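Local coordinates for protein chinitase A (Streptomyces coelicolor, PDB 3EBV) that probably hydrolyses internal glycosidic bonds of chitin, this chain being the family 18 glycosyl hydrolase catalytic domain of a longer enzyme, at residues A[25-37]-A[270-284]. Numbering follows the deposited sequence.
Sequences DVPSAYDIIAVAF and TWSTNWDATAGNAWS. With SO4 (sulfate ion), chain B.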
loop_
_atom_site.group_PDB
_atom_site.type_symbol
_atom_site.label_atom_id
_atom_site.label_comp_id
_atom_site.label_asym_id
_atom_site.label_seq_id
_atom_site.Cartn_x
_atom_site.Cartn_y
_atom_site.Cartn_z
ATOM N N ASP A 25 11.571 7.590 13.315
ATOM C CA ASP A 25 12.741 6.947 12.715
ATOM C C ASP A 25 12.577 6.638 11.222
ATOM O O ASP A 25 13.536 6.279 10.543
ATOM C CB ASP A 25 13.059 5.615 13.397
ATOM C CG ASP A 25 13.492 5.777 14.844
ATOM O OD1 ASP A 25 14.313 6.691 15.106
ATOM O OD2 ASP A 25 13.028 4.946 15.655
ATOM N N VAL A 26 11.338 6.694 10.730
ATOM C CA VAL A 26 11.090 6.333 9.330
ATOM C C VAL A 26 11.836 7.285 8.386
ATOM O O VAL A 26 11.730 8.501 8.524
ATOM C CB VAL A 26 9.576 6.345 9.018
ATOM C CG1 VAL A 26 9.329 6.178 7.491
ATOM C CG2 VAL A 26 8.872 5.240 9.838
ATOM N N PRO A 27 12.617 6.728 7.438
ATOM C CA PRO A 27 13.346 7.577 6.474
ATOM C C PRO A 27 12.507 8.626 5.758
ATOM O O PRO A 27 11.320 8.394 5.470
ATOM C CB PRO A 27 13.922 6.573 5.468
ATOM C CG PRO A 27 14.137 5.282 6.316
ATOM C CD PRO A 27 12.960 5.294 7.300
ATOM N N SER A 28 13.157 9.745 5.440
ATOM C CA SER A 28 12.479 10.851 4.767
ATOM C C SER A 28 11.932 10.484 3.380
ATOM O O SER A 28 10.986 11.141 2.916
ATOM C CB SER A 28 13.421 12.053 4.640
ATOM O OG SER A 28 14.591 11.687 3.988
ATOM N N ALA A 29 12.496 9.443 2.767
ATOM C CA ALA A 29 12.049 9.001 1.431
ATOM C C ALA A 29 10.582 8.623 1.392
ATOM O O ALA A 29 9.957 8.664 0.319
ATOM C CB ALA A 29 12.874 7.815 0.980
ATOM N N TYR A 30 10.014 8.215 2.537
ATOM C CA TYR A 30 8.645 7.747 2.548
ATOM C C TYR A 30 7.663 8.897 2.593
ATOM O O TYR A 30 7.605 9.660 3.560
ATOM C CB TYR A 30 8.423 6.791 3.719
ATOM C CG TYR A 30 9.214 5.528 3.566
ATOM C CD1 TYR A 30 8.799 4.540 2.666
ATOM C CD2 TYR A 30 10.418 5.326 4.287
ATOM C CE1 TYR A 30 9.534 3.374 2.501
ATOM C CE2 TYR A 30 11.159 4.134 4.126
ATOM C CZ TYR A 30 10.706 3.156 3.236
ATOM O OH TYR A 30 11.365 1.942 3.033
ATOM N N ASP A 31 6.849 8.999 1.547
ATOM C CA ASP A 31 5.855 10.071 1.444
ATOM C C ASP A 31 4.550 9.694 2.097
ATOM O O ASP A 31 3.812 10.562 2.556
ATOM C CB ASP A 31 5.577 10.357 -0.028
ATOM C CG ASP A 31 6.816 10.713 -0.750
ATOM O OD1 ASP A 31 7.384 11.809 -0.484
ATOM O OD2 ASP A 31 7.276 9.940 -1.591
ATOM N N ILE A 32 4.235 8.400 2.097
ATOM C CA ILE A 32 3.044 7.878 2.726
ATOM C C ILE A 32 3.519 6.764 3.632
ATOM O O ILE A 32 4.239 5.868 3.186
ATOM C CB ILE A 32 2.014 7.310 1.708
ATOM C CG1 ILE A 32 1.574 8.409 0.724
ATOM C CG2 ILE A 32 0.790 6.728 2.440
ATOM C CD1 ILE A 32 0.650 7.864 -0.402
ATOM N N ILE A 33 3.150 6.862 4.907
ATOM C CA ILE A 33 3.494 5.837 5.904
ATOM C C ILE A 33 2.210 5.148 6.314
ATOM O O ILE A 33 1.278 5.810 6.813
ATOM C CB ILE A 33 4.219 6.472 7.142
ATOM C CG1 ILE A 33 5.480 7.208 6.704
ATOM C CG2 ILE A 33 4.465 5.360 8.205
ATOM C CD1 ILE A 33 6.055 8.137 7.816
ATOM N N ALA A 34 2.140 3.847 6.048
ATOM C CA ALA A 34 0.976 3.019 6.379
ATOM C C ALA A 34 1.244 2.238 7.671
ATOM O O ALA A 34 2.161 1.407 7.740
ATOM C CB ALA A 34 0.622 2.081 5.202
ATOM N N VAL A 35 0.461 2.562 8.714
ATOM C CA VAL A 35 0.621 1.949 10.026
ATOM C C VAL A 35 -0.036 0.561 10.019
ATOM O O VAL A 35 -1.262 0.416 9.801
ATOM C CB VAL A 35 0.005 2.861 11.071
ATOM C CG1 VAL A 35 -0.044 2.139 12.442
ATOM C CG2 VAL A 35 0.800 4.137 11.158
ATOM N N ALA A 36 0.770 -0.478 10.246
ATOM C CA ALA A 36 0.332 -1.846 10.112
ATOM C C ALA A 36 0.225 -2.528 11.498
ATOM O O ALA A 36 1.270 -2.838 12.073
ATOM C CB ALA A 36 1.345 -2.630 9.229
ATOM N N PHE A 37 -0.966 -2.843 12.032
ATOM C CA PHE A 37 -2.273 -2.701 11.391
ATOM C C PHE A 37 -3.318 -2.375 12.460
ATOM O O PHE A 37 -3.068 -2.551 13.676
ATOM C CB PHE A 37 -2.700 -4.032 10.783
ATOM C CG PHE A 37 -1.805 -4.535 9.681
ATOM C CD1 PHE A 37 -1.977 -4.078 8.373
ATOM C CD2 PHE A 37 -0.821 -5.477 9.946
ATOM C CE1 PHE A 37 -1.161 -4.551 7.349
ATOM C CE2 PHE A 37 -0.006 -5.963 8.907
ATOM C CZ PHE A 37 -0.176 -5.485 7.610
ATOM N N THR A 270 6.846 -0.323 -0.245
ATOM C CA THR A 270 7.541 -1.496 0.314
ATOM C C THR A 270 7.000 -1.957 1.673
ATOM O O THR A 270 6.596 -1.135 2.538
ATOM C CB THR A 270 9.067 -1.272 0.401
ATOM O OG1 THR A 270 9.733 -2.523 0.636
ATOM C CG2 THR A 270 9.422 -0.301 1.504
ATOM N N TRP A 271 7.014 -3.290 1.803
ATOM C CA TRP A 271 6.865 -3.948 3.107
ATOM C C TRP A 271 8.288 -4.324 3.516
ATOM O O TRP A 271 8.897 -5.171 2.836
ATOM C CB TRP A 271 6.030 -5.208 2.935
ATOM C CG TRP A 271 5.946 -5.952 4.251
ATOM C CD1 TRP A 271 6.729 -7.014 4.629
ATOM C CD2 TRP A 271 5.081 -5.652 5.348
ATOM N NE1 TRP A 271 6.392 -7.399 5.929
ATOM C CE2 TRP A 271 5.374 -6.589 6.374
ATOM C CE3 TRP A 271 4.075 -4.696 5.551
ATOM C CZ2 TRP A 271 4.696 -6.577 7.613
ATOM C CZ3 TRP A 271 3.406 -4.678 6.763
ATOM C CH2 TRP A 271 3.716 -5.627 7.777
ATOM N N SER A 272 8.875 -3.726 4.573
ATOM C CA SER A 272 8.326 -2.690 5.449
ATOM C C SER A 272 9.474 -1.711 5.744
ATOM O O SER A 272 10.639 -2.006 5.467
ATOM C CB SER A 272 7.860 -3.294 6.795
ATOM O OG SER A 272 8.990 -3.905 7.439
ATOM N N THR A 273 9.168 -0.574 6.354
ATOM C CA THR A 273 10.231 0.370 6.760
ATOM C C THR A 273 11.204 -0.341 7.731
ATOM O O THR A 273 12.414 -0.090 7.693
ATOM C CB THR A 273 9.652 1.664 7.374
ATOM O OG1 THR A 273 8.983 1.367 8.599
ATOM C CG2 THR A 273 8.609 2.294 6.423
ATOM N N ASN A 274 10.670 -1.243 8.536
ATOM C CA ASN A 274 11.512 -1.939 9.558
ATOM C C ASN A 274 12.499 -2.857 8.892
ATOM O O ASN A 274 13.704 -2.877 9.253
ATOM C CB ASN A 274 10.595 -2.705 10.521
ATOM C CG ASN A 274 9.531 -1.811 11.118
ATOM O OD1 ASN A 274 8.475 -1.545 10.497
ATOM N ND2 ASN A 274 9.780 -1.329 12.346
ATOM N N TRP A 275 12.033 -3.639 7.905
ATOM C CA TRP A 275 12.964 -4.493 7.185
ATOM C C TRP A 275 13.933 -3.647 6.344
ATOM O O TRP A 275 15.114 -4.003 6.219
ATOM C CB TRP A 275 12.225 -5.498 6.306
ATOM C CG TRP A 275 11.535 -6.589 7.050
ATOM C CD1 TRP A 275 10.210 -6.890 7.010
ATOM C CD2 TRP A 275 12.135 -7.537 7.941
ATOM N NE1 TRP A 275 9.930 -7.986 7.802
ATOM C CE2 TRP A 275 11.099 -8.392 8.401
ATOM C CE3 TRP A 275 13.460 -7.771 8.370
ATOM C CZ2 TRP A 275 11.328 -9.463 9.313
ATOM C CZ3 TRP A 275 13.687 -8.824 9.302
ATOM C CH2 TRP A 275 12.624 -9.663 9.738
ATOM N N ASP A 276 13.471 -2.508 5.817
ATOM C CA ASP A 276 14.386 -1.607 5.072
ATOM C C ASP A 276 15.560 -1.179 5.997
ATOM O O ASP A 276 16.727 -1.227 5.596
ATOM C CB ASP A 276 13.539 -0.410 4.570
ATOM C CG ASP A 276 14.290 0.633 3.711
ATOM O OD1 ASP A 276 15.175 0.266 2.898
ATOM O OD2 ASP A 276 13.890 1.823 3.888
ATOM N N ALA A 277 15.220 -0.839 7.238
ATOM C CA ALA A 277 16.228 -0.377 8.238
ATOM C C ALA A 277 17.197 -1.507 8.578
ATOM O O ALA A 277 18.423 -1.262 8.674
ATOM C CB ALA A 277 15.535 0.108 9.485
ATOM N N THR A 278 16.674 -2.729 8.767
ATOM C CA THR A 278 17.558 -3.879 8.987
ATOM C C THR A 278 18.571 -4.010 7.861
ATOM O O THR A 278 19.755 -4.380 8.070
ATOM C CB THR A 278 16.726 -5.155 9.190
ATOM O OG1 THR A 278 16.085 -5.045 10.477
ATOM C CG2 THR A 278 17.612 -6.425 9.106
ATOM N N ALA A 279 18.119 -3.672 6.635
ATOM C CA ALA A 279 18.974 -3.771 5.434
ATOM C C ALA A 279 19.632 -2.427 5.086
ATOM O O ALA A 279 19.939 -2.178 3.912
ATOM C CB ALA A 279 18.140 -4.310 4.220
ATOM N N GLY A 280 19.868 -1.563 6.072
ATOM C CA GLY A 280 20.688 -0.348 5.866
ATOM C C GLY A 280 20.026 0.739 5.044
ATOM O O GLY A 280 20.711 1.639 4.535
ATOM N N ASN A 281 18.697 0.633 4.908
ATOM C CA ASN A 281 17.911 1.604 4.099
ATOM C C ASN A 281 18.343 1.581 2.628
ATOM O O ASN A 281 18.144 2.596 1.925
ATOM C CB ASN A 281 17.951 3.008 4.684
ATOM C CG ASN A 281 17.309 3.067 6.051
ATOM O OD1 ASN A 281 16.361 2.325 6.324
ATOM N ND2 ASN A 281 17.800 3.970 6.907
ATOM N N ALA A 282 18.943 0.485 2.168
ATOM C CA ALA A 282 19.380 0.408 0.758
ATOM C C ALA A 282 18.179 0.567 -0.182
ATOM O O ALA A 282 18.265 1.316 -1.192
ATOM C CB ALA A 282 20.083 -0.904 0.498
ATOM N N TRP A 283 17.069 -0.069 0.138
ATOM C CA TRP A 283 15.919 -0.033 -0.791
ATOM C C TRP A 283 15.380 1.395 -0.871
ATOM O O TRP A 283 15.222 1.950 -1.987
ATOM C CB TRP A 283 14.845 -1.038 -0.333
ATOM C CG TRP A 283 13.759 -1.335 -1.345
ATOM C CD1 TRP A 283 13.693 -2.424 -2.164
ATOM C CD2 TRP A 283 12.587 -0.550 -1.598
ATOM N NE1 TRP A 283 12.540 -2.369 -2.947
ATOM C CE2 TRP A 283 11.846 -1.226 -2.629
ATOM C CE3 TRP A 283 12.100 0.676 -1.110
ATOM C CZ2 TRP A 283 10.627 -0.726 -3.124
ATOM C CZ3 TRP A 283 10.880 1.167 -1.582
ATOM C CH2 TRP A 283 10.175 0.479 -2.611
ATOM N N SER A 284 15.046 2.028 0.259
ATOM C CA SER A 284 14.482 3.371 0.192
ATOM C C SER A 284 15.497 4.398 -0.347
ATOM O O SER A 284 15.094 5.375 -1.025
ATOM C CB SER A 284 13.864 3.826 1.515
ATOM O OG SER A 284 14.838 3.823 2.567
HETATM S S SO4 B . 17.326 12.832 6.339
HETATM O O1 SO4 B . 16.547 13.783 7.115
HETATM O O2 SO4 B . 18.744 13.209 6.262
HETATM O O3 SO4 B . 17.144 11.494 7.010
HETATM O O4 SO4 B . 16.847 12.807 4.955
#
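The loop leading into strand 32-40 runs past the helices that follow strand 267-271, with CA atoms 6.5 Å apart at Val-26 and Thr-273 and 6.3 Å at Ala-29 and Ser-284. Tyr-30 reaches from the loop to the helices. Its OH donates to Asp-276 OD2 at 2.7 Å. The donor comes from above the carboxylate, 62° out of its plane, while OD2 itself lies at the edge of the tyrosine ring. Ser-284 OG donates to the same oxygen at 2.6 Å, through the syn lone pair, and Ser-284 N binds Asp-276 OD1. The carboxylate thus accepts three bonds, which probably fix its rotation. The two from Ser-284 tie helix 273-278 to the start of helix 282-292, and the third brings in the loop before strand 32-40. With an alanine at Asp-276, the buried Tyr-30 hydroxyl and Ser-284 OG and N would probably lose the carboxylate they share.

Thr-273 CG2 sits over the centre of one face of the Tyr-30 ring, a CH-pi contact. That methyl is beside the backbone N, with OG1 (chi1 65°) turned to Gln-21. Thr-270 CG2 meets the edge of the ring, 3.3 Å from Tyr-30 OH. Nearer the surface, Pro-27 CG rests 3.7 Å from Asn-281 OD1, and Ala-29 CB touches Ser-284.

At the other end of the contact, Trp-271 CZ3 lies 3.8 Å from Phe-37 CZ. The two rings meet rim to rim, with planes at 13°, and Ala-36 CB touches the indole edge. Cis peptide bonds precede Phe-37 and follow Trp-271. Strand 6-12 lies between strands 32-40 and 267-271 and pairs with both in parallel. The contact therefore spans the closure of the TIM barrel of family 18 chitinases, where the last strand and its helices return to the first strands.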